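Local coordinates for protein thermotoga maritima TmcAL (Thermotoga maritima, PDB 5Y0T) that belongs to the HIGH nucleotidyl transferase family of the HUP clan and holds adenosine-5'-rp-alpha-thio-triphosphate in a pocket of its fold, at residues 284-289 with 297-302; 275-280 with 303-308; 30-35 with 347-352; 54-59 with 65-70. All blocks are in the same frame, centred on the assembly; numbering follows the deposited sequence.

Interaction 1: residues 284-289 with 297-302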
loop_
_atom_site.group_PDB
_atom_site.type_symbol
_atom_site.label_atom_id
_atom_site.label_comp_id
_atom_site.label_asym_id
_atom_site.label_seq_id
_atom_site.Cartn_x
_atom_site.Cartn_y
_atom_site.Cartn_z
ATOM N N HIS A 284 -3.020 11.397 -8.702
ATOM C CA HIS A 284 -4.162 11.402 -7.794
ATOM C C HIS A 284 -5.480 11.166 -8.525
ATOM O O HIS A 284 -6.297 10.331 -8.110
ATOM C CB HIS A 284 -4.217 12.723 -7.027
ATOM C CG HIS A 284 -5.249 12.748 -5.941
ATOM N ND1 HIS A 284 -6.514 13.264 -6.126
ATOM C CD2 HIS A 284 -5.203 12.314 -4.658
ATOM C CE1 HIS A 284 -7.201 13.154 -5.003
ATOM N NE2 HIS A 284 -6.427 12.584 -4.095
ATOM N N VAL A 285 -5.684 11.912 -9.611
ATOM C CA VAL A 285 -6.916 11.827 -10.386
ATOM C C VAL A 285 -7.009 10.507 -11.150
ATOM O O VAL A 285 -8.034 9.836 -11.099
ATOM C CB VAL A 285 -7.040 13.009 -11.376
ATOM C CG1 VAL A 285 -8.313 12.890 -12.214
ATOM C CG2 VAL A 285 -7.034 14.334 -10.626
ATOM N N CYS A 286 -5.935 10.122 -11.842
ATOM C CA CYS A 286 -5.981 8.908 -12.655
ATOM C C CYS A 286 -6.161 7.650 -11.815
ATOM O O CYS A 286 -6.784 6.684 -12.262
ATOM C CB CYS A 286 -4.719 8.779 -13.513
ATOM S SG CYS A 286 -4.661 10.019 -14.841
ATOM N N ALA A 287 -5.622 7.660 -10.600
ATOM C CA ALA A 287 -5.769 6.507 -9.707
ATOM C C ALA A 287 -7.239 6.271 -9.363
ATOM O O ALA A 287 -7.692 5.134 -9.240
ATOM C CB ALA A 287 -4.956 6.707 -8.438
ATOM N N ARG A 288 -7.972 7.358 -9.186
ATOM C CA ARG A 288 -9.383 7.275 -8.826
ATOM C C ARG A 288 -10.314 7.069 -10.022
ATOM O O ARG A 288 -11.419 6.536 -9.872
ATOM C CB ARG A 288 -9.777 8.522 -8.032
ATOM C CG ARG A 288 -9.204 8.492 -6.618
ATOM C CD ARG A 288 -8.924 9.880 -6.055
ATOM N NE ARG A 288 -8.377 9.779 -4.703
ATOM C CZ ARG A 288 -7.119 9.443 -4.417
ATOM N NH1 ARG A 288 -6.251 9.181 -5.387
ATOM N NH2 ARG A 288 -6.724 9.368 -3.148
ATOM N N GLN A 289 -9.891 7.512 -11.202
ATOM C CA GLN A 289 -10.745 7.410 -12.382
ATOM C C GLN A 289 -10.520 6.175 -13.267
ATOM O O GLN A 289 -11.351 5.873 -14.128
ATOM C CB GLN A 289 -10.593 8.676 -13.217
ATOM C CG GLN A 289 -11.145 9.905 -12.513
ATOM C CD GLN A 289 -12.584 9.715 -12.032
ATOM O OE1 GLN A 289 -13.437 9.187 -12.756
ATOM N NE2 GLN A 289 -12.859 10.149 -10.806
ATOM N N LEU A 297 -1.750 4.081 -16.428
ATOM C CA LEU A 297 -0.557 4.545 -17.129
ATOM C C LEU A 297 -0.931 5.406 -18.335
ATOM O O LEU A 297 -0.351 6.474 -18.550
ATOM C CB LEU A 297 0.307 3.351 -17.557
ATOM C CG LEU A 297 1.072 2.636 -16.432
ATOM C CD1 LEU A 297 1.891 1.451 -16.965
ATOM C CD2 LEU A 297 1.990 3.610 -15.698
ATOM N N GLU A 298 -1.913 4.952 -19.107
ATOM C CA GLU A 298 -2.386 5.713 -20.261
ATOM C C GLU A 298 -3.019 7.042 -19.844
ATOM O O GLU A 298 -2.859 8.050 -20.521
ATOM C CB GLU A 298 -3.387 4.886 -21.072
ATOM C CG GLU A 298 -2.779 3.673 -21.761
ATOM C CD GLU A 298 -1.884 4.052 -22.941
ATOM O OE1 GLU A 298 -1.994 5.190 -23.462
ATOM O OE2 GLU A 298 -1.066 3.201 -23.349
ATOM N N CYS A 299 -3.734 7.044 -18.724
ATOM C CA CYS A 299 -4.348 8.271 -18.228
ATOM C C CYS A 299 -3.300 9.309 -17.815
ATOM O O CYS A 299 -3.448 10.491 -18.112
ATOM C CB CYS A 299 -5.282 7.967 -17.046
ATOM S SG CYS A 299 -6.023 9.435 -16.263
ATOM N N VAL A 300 -2.253 8.877 -17.116
ATOM C CA VAL A 300 -1.218 9.802 -16.652
ATOM C C VAL A 300 -0.364 10.275 -17.834
ATOM O O VAL A 300 0.043 11.440 -17.897
ATOM C CB VAL A 300 -0.306 9.155 -15.582
ATOM C CG1 VAL A 300 0.818 10.113 -15.187
ATOM C CG2 VAL A 300 -1.125 8.732 -14.338
ATOM N N LYS A 301 -0.109 9.355 -18.763
ATOM C CA LYS A 301 0.713 9.617 -19.947
ATOM C C LYS A 301 0.209 10.778 -20.800
ATOM O O LYS A 301 -0.975 10.903 -21.082
ATOM C CB LYS A 301 0.799 8.358 -20.826
ATOM C CG LYS A 301 1.470 8.567 -22.190
ATOM C CD LYS A 301 2.926 8.091 -22.175
ATOM C CE LYS A 301 3.625 8.357 -23.504
ATOM N NZ LYS A 301 3.674 9.818 -23.834
ATOM N N ALA A 302 1.137 11.622 -21.217
ATOM C CA ALA A 302 0.834 12.652 -22.193
ATOM C C ALA A 302 2.088 12.882 -22.999
ATOM O O ALA A 302 3.092 12.190 -22.802
ATOM C CB ALA A 302 0.373 13.934 -21.523
#
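Cys286 and Cys299 meet sulfur to sulfur, their SG atoms joined covalently at 2.1 Å, and the contact is built around this disulfide. The torsion about the S-S bond is -71°, a left-handed twist. The two half-cystines reach it differently: Cys286 carries SG beside its backbone N (chi1 -70°), whereas Cys299 extends SG away from its own (chi1 176°). The backbones lie close at the bridge, with the CA atoms of Cys286 and Cys299 5.8 Å apart. Val300 adds apolar cover alongside, its CG2 branch lying 3.7 Å from Cys286 CB and 3.8 Å from Cys286 SG. This is a worked example of two consecutive helices, 279-289 and 293-300, cross-linked close to the C-terminal end of each, with a short connection between them. Phe296 packs on Cys286, and Val300 fits among Leu279, Phe283 and Ile310, so the Cys286 end of the bridge adjoins apolar side chains. Beyond it, Arg282 grips the last turn of the second helix by hydrogen bonds to Val300 O and, weakly, to Cys299 O. Across the first helix, the guanidinium of Arg288 lies over the His284 ring, CZ 3.1 Å above its plane and offset toward the rim, while Arg288 NH1 bonds His284 O at 3.0 Å on a lone pair in the carbonyl plane. Arg288 and Gln289 also pack on Glu411 and Gly410 of the second subunit.

Interaction 2: residues 275-280 with 303-308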
loop_
_atom_site.group_PDB
_atom_site.type_symbol
_atom_site.label_atom_id
_atom_site.label_comp_id
_atom_site.label_asym_id
_atom_site.label_seq_id
_atom_site.Cartn_x
_atom_site.Cartn_y
_atom_site.Cartn_z
ATOM N N PHE A 275 8.485 13.881 -8.683
ATOM C CA PHE A 275 7.208 14.537 -8.940
ATOM C C PHE A 275 7.379 16.031 -9.188
ATOM O O PHE A 275 7.966 16.749 -8.386
ATOM C CB PHE A 275 6.225 14.288 -7.794
ATOM C CG PHE A 275 5.473 13.006 -7.947
ATOM C CD1 PHE A 275 4.269 12.971 -8.637
ATOM C CD2 PHE A 275 5.994 11.823 -7.457
ATOM C CE1 PHE A 275 3.593 11.783 -8.812
ATOM C CE2 PHE A 275 5.325 10.633 -7.627
ATOM C CZ PHE A 275 4.129 10.604 -8.300
ATOM N N SER A 276 6.871 16.465 -10.335
ATOM C CA SER A 276 6.830 17.862 -10.733
ATOM C C SER A 276 5.899 17.945 -11.930
ATOM O O SER A 276 5.276 16.946 -12.298
ATOM C CB SER A 276 8.221 18.389 -11.092
ATOM O OG SER A 276 8.702 17.771 -12.272
ATOM N N GLU A 277 5.819 19.129 -12.537
ATOM C CA GLU A 277 5.042 19.349 -13.756
ATOM C C GLU A 277 3.606 18.849 -13.672
ATOM O O GLU A 277 3.074 18.331 -14.655
ATOM C CB GLU A 277 5.722 18.680 -14.949
ATOM C CG GLU A 277 7.111 19.196 -15.264
ATOM C CD GLU A 277 7.684 18.547 -16.508
ATOM O OE1 GLU A 277 7.137 18.779 -17.612
ATOM O OE2 GLU A 277 8.673 17.798 -16.382
ATOM N N GLY A 278 2.986 19.008 -12.507
ATOM C CA GLY A 278 1.605 18.603 -12.313
ATOM C C GLY A 278 1.363 17.102 -12.197
ATOM O O GLY A 278 0.217 16.661 -12.256
ATOM N N LEU A 279 2.423 16.314 -12.012
ATOM C CA LEU A 279 2.282 14.860 -11.960
ATOM C C LEU A 279 1.575 14.374 -10.698
ATOM O O LEU A 279 0.992 13.286 -10.698
ATOM C CB LEU A 279 3.652 14.182 -12.074
ATOM C CG LEU A 279 4.124 14.043 -13.523
ATOM C CD1 LEU A 279 5.632 13.855 -13.612
ATOM C CD2 LEU A 279 3.405 12.879 -14.194
ATOM N N GLU A 280 1.635 15.158 -9.625
ATOM C CA GLU A 280 0.977 14.756 -8.386
ATOM C C GLU A 280 -0.516 14.658 -8.636
ATOM O O GLU A 280 -1.148 13.648 -8.290
ATOM C CB GLU A 280 1.266 15.732 -7.240
ATOM C CG GLU A 280 2.738 15.846 -6.862
ATOM C CD GLU A 280 3.450 16.964 -7.617
ATOM O OE1 GLU A 280 2.939 17.394 -8.670
ATOM O OE2 GLU A 280 4.516 17.417 -7.155
ATOM N N LYS A 303 2.023 13.862 -23.891
ATOM C CA LYS A 303 3.138 14.204 -24.756
ATOM C C LYS A 303 4.447 14.333 -23.977
ATOM O O LYS A 303 5.464 13.756 -24.359
ATOM C CB LYS A 303 2.830 15.508 -25.504
ATOM C CG LYS A 303 3.888 15.930 -26.513
ATOM C CD LYS A 303 3.519 17.258 -27.177
ATOM C CE LYS A 303 4.599 17.701 -28.153
ATOM N NZ LYS A 303 5.936 17.740 -27.489
ATOM N N ARG A 304 4.417 15.059 -22.865
ATOM C CA ARG A 304 5.655 15.367 -22.154
ATOM C C ARG A 304 6.117 14.266 -21.196
ATOM O O ARG A 304 7.175 14.402 -20.579
ATOM C CB ARG A 304 5.515 16.690 -21.390
ATOM C CG ARG A 304 4.391 16.734 -20.371
ATOM C CD ARG A 304 4.029 18.176 -20.021
ATOM N NE ARG A 304 3.040 18.248 -18.945
ATOM C CZ ARG A 304 1.732 18.068 -19.110
ATOM N NH1 ARG A 304 1.240 17.800 -20.312
ATOM N NH2 ARG A 304 0.914 18.150 -18.068
ATOM N N PHE A 305 5.355 13.178 -21.071
ATOM C CA PHE A 305 5.784 12.082 -20.193
ATOM C C PHE A 305 5.958 10.755 -20.925
ATOM O O PHE A 305 5.082 10.327 -21.670
ATOM C CB PHE A 305 4.796 11.895 -19.044
ATOM C CG PHE A 305 4.482 13.159 -18.308
ATOM C CD1 PHE A 305 5.490 13.892 -17.704
ATOM C CD2 PHE A 305 3.172 13.615 -18.211
ATOM C CE1 PHE A 305 5.201 15.065 -17.027
ATOM C CE2 PHE A 305 2.877 14.780 -17.527
ATOM C CZ PHE A 305 3.893 15.509 -16.938
ATOM N N THR A 306 7.108 10.124 -20.729
ATOM C CA THR A 306 7.323 8.760 -21.194
ATOM C C THR A 306 6.721 7.739 -20.225
ATOM O O THR A 306 6.525 8.031 -19.042
ATOM C CB THR A 306 8.807 8.450 -21.363
ATOM O OG1 THR A 306 9.418 8.396 -20.073
ATOM C CG2 THR A 306 9.480 9.524 -22.211
ATOM N N PHE A 307 6.420 6.549 -20.728
ATOM C CA PHE A 307 5.904 5.484 -19.878
ATOM C C PHE A 307 6.917 5.114 -18.800
ATOM O O PHE A 307 6.544 4.846 -17.660
ATOM C CB PHE A 307 5.532 4.252 -20.712
ATOM C CG PHE A 307 4.205 4.377 -21.402
ATOM C CD1 PHE A 307 3.030 4.421 -20.664
ATOM C CD2 PHE A 307 4.126 4.467 -22.784
ATOM C CE1 PHE A 307 1.798 4.552 -21.293
ATOM C CE2 PHE A 307 2.896 4.601 -23.423
ATOM C CZ PHE A 307 1.731 4.643 -22.679
ATOM N N SER A 308 8.201 5.117 -19.152
ATOM C CA SER A 308 9.238 4.745 -18.199
ATOM C C SER A 308 9.327 5.729 -17.038
ATOM O O SER A 308 9.577 5.338 -15.898
ATOM C CB SER A 308 10.596 4.638 -18.894
ATOM O OG SER A 308 10.706 3.401 -19.565
#
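Leu279 and Phe305 face each other, with one methyl of the leucine over the aromatic ring and the other hanging past its rim. Leu279 CD2 sits 3.8 Å from the Phe305 ring centroid and only 10° off the normal, a CH-pi contact, while Leu279 CD1 lies beside Phe305 CE1 at 3.6 Å. The opposite face of the same ring is covered by Arg304 CG, which holds the ring between two aliphatic groups. At the ring edge, in its plane, Glu277 O lies 3.7 Å from Phe305 CZ; the same carbonyl is 4.0 Å from Arg304 NH2. A type I' turn from Ser276 to Leu279, closed by Leu279 N on Ser276 O, presents that carbonyl, and Gly278, with positive phi, is the N-cap of helix 279-289. On the other side, Thr306 caps helix 307-318 through Arg309 N. The carboxylate of Glu277 slides past Arg304, its OE1 4.3 Å from Arg304 NE, too long for a salt bridge; its stronger partner is Arg309, salt-bridged to OE2. The chemistry is therefore that of a ring clamped by apolar contacts, to which the Glu277-Arg304 pair probably adds only a diffuse attraction.

Interaction 3: residues 30-35 with 347-352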
loop_
_atom_site.group_PDB
_atom_site.type_symbol
_atom_site.label_atom_id
_atom_site.label_comp_id
_atom_site.label_asym_id
_atom_site.label_seq_id
_atom_site.Cartn_x
_atom_site.Cartn_y
_atom_site.Cartn_z
ATOM N N PRO A 30 40.826 -8.400 -19.258
ATOM C CA PRO A 30 40.970 -8.193 -17.815
ATOM C C PRO A 30 41.363 -9.478 -17.091
ATOM O O PRO A 30 41.161 -10.593 -17.603
ATOM C CB PRO A 30 39.573 -7.732 -17.390
ATOM C CG PRO A 30 38.646 -8.514 -18.324
ATOM C CD PRO A 30 39.426 -8.652 -19.648
ATOM N N ASP A 31 41.941 -9.315 -15.905
ATOM C CA ASP A 31 42.239 -10.447 -15.034
ATOM C C ASP A 31 40.946 -10.941 -14.367
ATOM O O ASP A 31 40.786 -12.130 -14.115
ATOM C CB ASP A 31 43.289 -10.049 -13.986
ATOM C CG ASP A 31 44.624 -9.689 -14.618
ATOM O OD1 ASP A 31 44.972 -8.491 -14.702
ATOM O OD2 ASP A 31 45.304 -10.610 -15.077
ATOM N N TYR A 32 40.021 -10.016 -14.117
ATOM C CA TYR A 32 38.719 -10.322 -13.516
ATOM C C TYR A 32 37.644 -9.431 -14.105
ATOM O O TYR A 32 37.934 -8.345 -14.586
ATOM C CB TYR A 32 38.738 -10.126 -11.986
ATOM C CG TYR A 32 39.827 -10.908 -11.284
ATOM C CD1 TYR A 32 39.601 -12.217 -10.843
ATOM C CD2 TYR A 32 41.082 -10.339 -11.065
ATOM C CE1 TYR A 32 40.591 -12.937 -10.206
ATOM C CE2 TYR A 32 42.081 -11.055 -10.438
ATOM C CZ TYR A 32 41.825 -12.350 -10.011
ATOM O OH TYR A 32 42.815 -13.051 -9.394
ATOM N N THR A 33 36.397 -9.887 -14.020
ATOM C CA THR A 33 35.240 -9.121 -14.469
ATOM C C THR A 33 34.221 -9.005 -13.335
ATOM O O THR A 33 33.828 -10.002 -12.742
ATOM C CB THR A 33 34.582 -9.788 -15.687
ATOM O OG1 THR A 33 35.523 -9.812 -16.763
ATOM C CG2 THR A 33 33.338 -9.034 -16.130
ATOM N N ILE A 34 33.816 -7.776 -13.047
ATOM C CA ILE A 34 32.872 -7.480 -11.992
ATOM C C ILE A 34 31.649 -6.812 -12.602
ATOM O O ILE A 34 31.783 -5.870 -13.383
ATOM C CB ILE A 34 33.504 -6.560 -10.942
ATOM C CG1 ILE A 34 34.671 -7.278 -10.243
ATOM C CG2 ILE A 34 32.457 -6.102 -9.939
ATOM C CD1 ILE A 34 35.477 -6.345 -9.335
ATOM N N ALA A 35 30.458 -7.296 -12.262
ATOM C CA ALA A 35 29.225 -6.658 -12.747
ATOM C C ALA A 35 28.493 -5.986 -11.601
ATOM O O ALA A 35 28.447 -6.537 -10.512
ATOM C CB ALA A 35 28.315 -7.679 -13.416
ATOM N N ARG A 347 36.796 -15.258 -5.881
ATOM C CA ARG A 347 37.350 -15.117 -4.526
ATOM C C ARG A 347 38.590 -14.241 -4.474
ATOM O O ARG A 347 38.771 -13.446 -3.546
ATOM C CB ARG A 347 37.757 -16.477 -3.941
ATOM C CG ARG A 347 36.622 -17.404 -3.534
ATOM C CD ARG A 347 37.256 -18.740 -3.086
ATOM N NE ARG A 347 36.286 -19.662 -2.508
ATOM C CZ ARG A 347 36.499 -20.971 -2.375
ATOM N NH1 ARG A 347 37.641 -21.512 -2.811
ATOM N NH2 ARG A 347 35.568 -21.742 -1.815
ATOM N N GLU A 348 39.462 -14.441 -5.457
ATOM C CA GLU A 348 40.738 -13.746 -5.522
ATOM C C GLU A 348 40.537 -12.234 -5.610
ATOM O O GLU A 348 41.220 -11.482 -4.909
ATOM C CB GLU A 348 41.561 -14.249 -6.713
ATOM C CG GLU A 348 41.864 -15.750 -6.656
ATOM C CD GLU A 348 42.363 -16.313 -7.979
ATOM O OE1 GLU A 348 42.600 -15.523 -8.925
ATOM O OE2 GLU A 348 42.516 -17.553 -8.073
ATOM N N ILE A 349 39.612 -11.779 -6.459
ATOM C CA ILE A 349 39.436 -10.327 -6.616
ATOM C C ILE A 349 38.587 -9.796 -5.464
ATOM O O ILE A 349 38.777 -8.673 -5.011
ATOM C CB ILE A 349 38.824 -9.931 -8.005
ATOM C CG1 ILE A 349 38.898 -8.413 -8.224
ATOM C CG2 ILE A 349 37.377 -10.400 -8.150
ATOM C CD1 ILE A 349 40.330 -7.860 -8.159
ATOM N N LEU A 350 37.703 -10.627 -4.927
ATOM C CA LEU A 350 36.919 -10.187 -3.772
ATOM C C LEU A 350 37.825 -9.981 -2.561
ATOM O O LEU A 350 37.665 -9.027 -1.795
ATOM C CB LEU A 350 35.813 -11.193 -3.464
ATOM C CG LEU A 350 34.900 -10.820 -2.290
ATOM C CD1 LEU A 350 34.295 -9.436 -2.512
ATOM C CD2 LEU A 350 33.810 -11.877 -2.122
ATOM N N SER A 351 38.818 -10.853 -2.416
ATOM C CA SER A 351 39.778 -10.720 -1.343
ATOM C C SER A 351 40.564 -9.395 -1.448
ATOM O O SER A 351 40.808 -8.702 -0.446
ATOM C CB SER A 351 40.722 -11.931 -1.348
ATOM O OG SER A 351 41.743 -11.772 -0.383
ATOM N N LEU A 352 40.939 -9.031 -2.664
ATOM C CA LEU A 352 41.635 -7.767 -2.880
ATOM C C LEU A 352 40.712 -6.574 -2.594
ATOM O O LEU A 352 41.143 -5.589 -2.007
ATOM C CB LEU A 352 42.171 -7.681 -4.309
ATOM C CG LEU A 352 43.062 -6.459 -4.559
ATOM C CD1 LEU A 352 44.291 -6.492 -3.639
ATOM C CD2 LEU A 352 43.501 -6.401 -6.005
#
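The ring of Tyr32 lies over CB of Ile349, which stands 3.7 Å from the ring centroid and 18° off its normal in a CH-pi contact offset toward the rim. Both branches of the isoleucine follow the ring: Ile349 CG2 stays near Tyr32 CD1, while Ile349 CD1 comes 3.9 Å from Tyr32 CD2. Deeper in, Ile34 CD1 meets Ile349 CG1 at 4.1 Å. At the far end of the tyrosine the contact turns polar. Its OH donates to Glu348 OE1 in a short bond of 2.5 Å, received on the anti lone pair and lying at the ring edge, with the carboxylate plane 89° from the ring. Glu348 reaches this position with an extended chain beyond CG, and the same OE1 is salt-bridged to Lys345, so one oxygen serves both a phenol and an ammonium group. Ile349 also touches Val66, and Leu350 rests on strand 337-343. The axes of strand residues 32-35 and helix residues 347-352 approach to 9.3 Å and cross at -71°. Strand 32-38 runs parallel between strands 3-8 and 66-70, so the helix packs on one face of the kind of alpha/beta sheet that characterises the HUP clan.

Interaction 4: residues 54-59 with 65-70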
loop_
_atom_site.group_PDB
_atom_site.type_symbol
_atom_site.label_atom_id
_atom_site.label_comp_id
_atom_site.label_asym_id
_atom_site.label_seq_id
_atom_site.Cartn_x
_atom_site.Cartn_y
_atom_site.Cartn_z
ATOM N N ALA A 54 18.648 -15.396 -9.069
ATOM C CA ALA A 54 18.693 -16.180 -10.299
ATOM C C ALA A 54 19.532 -15.481 -11.373
ATOM O O ALA A 54 20.363 -16.105 -12.046
ATOM C CB ALA A 54 17.275 -16.439 -10.808
ATOM N N ARG A 55 19.327 -14.184 -11.545
ATOM C CA ARG A 55 20.046 -13.484 -12.609
ATOM C C ARG A 55 21.538 -13.324 -12.251
ATOM O O ARG A 55 22.392 -13.353 -13.134
ATOM C CB ARG A 55 19.370 -12.136 -12.910
ATOM C CG ARG A 55 18.232 -12.280 -13.936
ATOM C CD ARG A 55 17.163 -11.174 -13.826
ATOM N NE ARG A 55 17.756 -9.842 -13.686
ATOM C CZ ARG A 55 17.669 -9.120 -12.577
ATOM N NH1 ARG A 55 16.980 -9.586 -11.534
ATOM N NH2 ARG A 55 18.247 -7.930 -12.510
ATOM N N ALA A 56 21.858 -13.202 -10.963
ATOM C CA ALA A 56 23.273 -13.209 -10.538
ATOM C C ALA A 56 23.961 -14.521 -10.919
ATOM O O ALA A 56 25.105 -14.538 -11.404
ATOM C CB ALA A 56 23.390 -12.974 -9.028
ATOM N N GLU A 57 23.267 -15.632 -10.711
ATOM C CA GLU A 57 23.864 -16.916 -11.047
ATOM C C GLU A 57 24.115 -17.034 -12.550
ATOM O O GLU A 57 25.163 -17.550 -12.973
ATOM C CB GLU A 57 22.985 -18.088 -10.575
ATOM C CG GLU A 57 23.639 -19.410 -10.853
ATOM C CD GLU A 57 22.829 -20.610 -10.402
ATOM O OE1 GLU A 57 21.937 -20.464 -9.537
ATOM O OE2 GLU A 57 23.099 -21.704 -10.931
ATOM N N ILE A 58 23.159 -16.589 -13.359
ATOM C CA ILE A 58 23.383 -16.567 -14.814
ATOM C C ILE A 58 24.608 -15.730 -15.184
ATOM O O ILE A 58 25.438 -16.151 -16.000
ATOM C CB ILE A 58 22.153 -16.023 -15.577
ATOM C CG1 ILE A 58 20.926 -16.917 -15.332
ATOM C CG2 ILE A 58 22.466 -15.920 -17.073
ATOM C CD1 ILE A 58 19.584 -16.281 -15.754
ATOM N N ALA A 59 24.757 -14.572 -14.557
ATOM C CA ALA A 59 25.892 -13.695 -14.880
ATOM C C ALA A 59 27.208 -14.424 -14.597
ATOM O O ALA A 59 28.132 -14.430 -15.428
ATOM C CB ALA A 59 25.807 -12.383 -14.084
ATOM N N ASP A 65 32.924 -12.732 -12.709
ATOM C CA ASP A 65 33.543 -13.325 -11.510
ATOM C C ASP A 65 32.820 -12.954 -10.227
ATOM O O ASP A 65 32.744 -13.763 -9.309
ATOM C CB ASP A 65 35.005 -12.908 -11.380
ATOM C CG ASP A 65 35.833 -13.356 -12.576
ATOM O OD1 ASP A 65 36.502 -12.511 -13.195
ATOM O OD2 ASP A 65 35.791 -14.551 -12.903
ATOM N N VAL A 66 32.382 -11.695 -10.157
ATOM C CA VAL A 66 31.676 -11.148 -8.986
ATOM C C VAL A 66 30.486 -10.290 -9.427
ATOM O O VAL A 66 30.627 -9.437 -10.297
ATOM C CB VAL A 66 32.604 -10.269 -8.114
ATOM C CG1 VAL A 66 31.872 -9.773 -6.842
ATOM C CG2 VAL A 66 33.915 -11.032 -7.745
ATOM N N VAL A 67 29.328 -10.508 -8.810
ATOM C CA VAL A 67 28.138 -9.710 -9.099
ATOM C C VAL A 67 27.776 -8.884 -7.869
ATOM O O VAL A 67 27.671 -9.425 -6.772
ATOM C CB VAL A 67 26.903 -10.566 -9.486
ATOM C CG1 VAL A 67 25.680 -9.653 -9.709
ATOM C CG2 VAL A 67 27.183 -11.394 -10.751
ATOM N N LEU A 68 27.618 -7.580 -8.077
ATOM C CA LEU A 68 27.220 -6.621 -7.045
ATOM C C LEU A 68 25.810 -6.142 -7.320
ATOM O O LEU A 68 25.407 -6.064 -8.476
ATOM C CB LEU A 68 28.162 -5.418 -7.031
ATOM C CG LEU A 68 29.647 -5.747 -7.188
ATOM C CD1 LEU A 68 30.503 -4.467 -7.286
ATOM C CD2 LEU A 68 30.089 -6.606 -6.034
ATOM N N GLU A 69 25.044 -5.832 -6.277
ATOM C CA GLU A 69 23.750 -5.198 -6.511
ATOM C C GLU A 69 23.890 -3.679 -6.634
ATOM O O GLU A 69 24.526 -3.034 -5.798
ATOM C CB GLU A 69 22.744 -5.519 -5.396
ATOM C CG GLU A 69 21.382 -4.908 -5.706
ATOM C CD GLU A 69 20.276 -5.324 -4.738
ATOM O OE1 GLU A 69 20.551 -6.088 -3.780
ATOM O OE2 GLU A 69 19.129 -4.868 -4.938
ATOM N N LEU A 70 23.309 -3.119 -7.688
ATOM C CA LEU A 70 23.125 -1.670 -7.792
ATOM C C LEU A 70 21.939 -1.335 -6.890
ATOM O O LEU A 70 20.839 -1.822 -7.132
ATOM C CB LEU A 70 22.857 -1.262 -9.245
ATOM C CG LEU A 70 22.508 0.215 -9.531
ATOM C CD1 LEU A 70 23.666 1.108 -9.116
ATOM C CD2 LEU A 70 22.172 0.421 -10.994
#
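Helix 52-61 and strand 66-70 pass with their backbones closest at Ala56 and Val67, whose CA atoms are 6.2 Å apart, where Ala56, Ala59 and Val67 make the contact. Val67 points toward the helix and straddles it with its two methyls. Val67 CG1, anti to the backbone N at chi1 177°, goes to Ala56, reaching its CB at 4.1 Å; Val67 CG2 turns to Ala59 CB at 3.7 Å. The same Val67 CG2 lies 3.8 Å from Ala56 O, so the valine also rests on the helix backbone between the two alanines, which are one turn apart. The contact is buried and wholly apolar on the side-chain level, and the small methyls of Ala56 and Ala59 probably help to permit so close an approach. Strand 32-38, helix 52-61 and strand 66-70 follow in order, and the two strands are parallel neighbours in the sheet: a beta-alpha-beta crossover, here with the connecting helix laid on its second strand. Arg55 anchors the helix by hydrogen bonds to Tyr10 O, Glu9 O, Gly39 O and Ile50 O, while Glu69 of the strand is salt-bridged to Lys52 near the start of the helix. Outward, Glu57 pairs with Arg239 of helix 231-242, and Ala56 touches Leu340 of strand 337-343, which flanks strand 66-70 antiparallel, on the edge away from strand 32-38.

In the fold
The four contacts form two pairs on opposite sides of the chain's centre. Interactions 1 and 2 share helix 279-289, have centres 10 Å apart and touch where Val300 CG1 meets Leu279 CD2 at 3.9 Å; along the chain, interaction 1 is nested inside interaction 2. Interactions 3 and 4, with centres 13 Å apart, share the sheet: Ala35 O lies 2.8 Å from Leu68 N, a probable hydrogen bond, and Asp65 OD1 probably bonds Thr33 N. In this pair the side chain of Ala59 is about 10 Å, and that of Ile34 about 13 Å, from the bound adenosine-5'-rp-alpha-thio-triphosphate. The centres of interactions 1 and 3 are 46 Å apart.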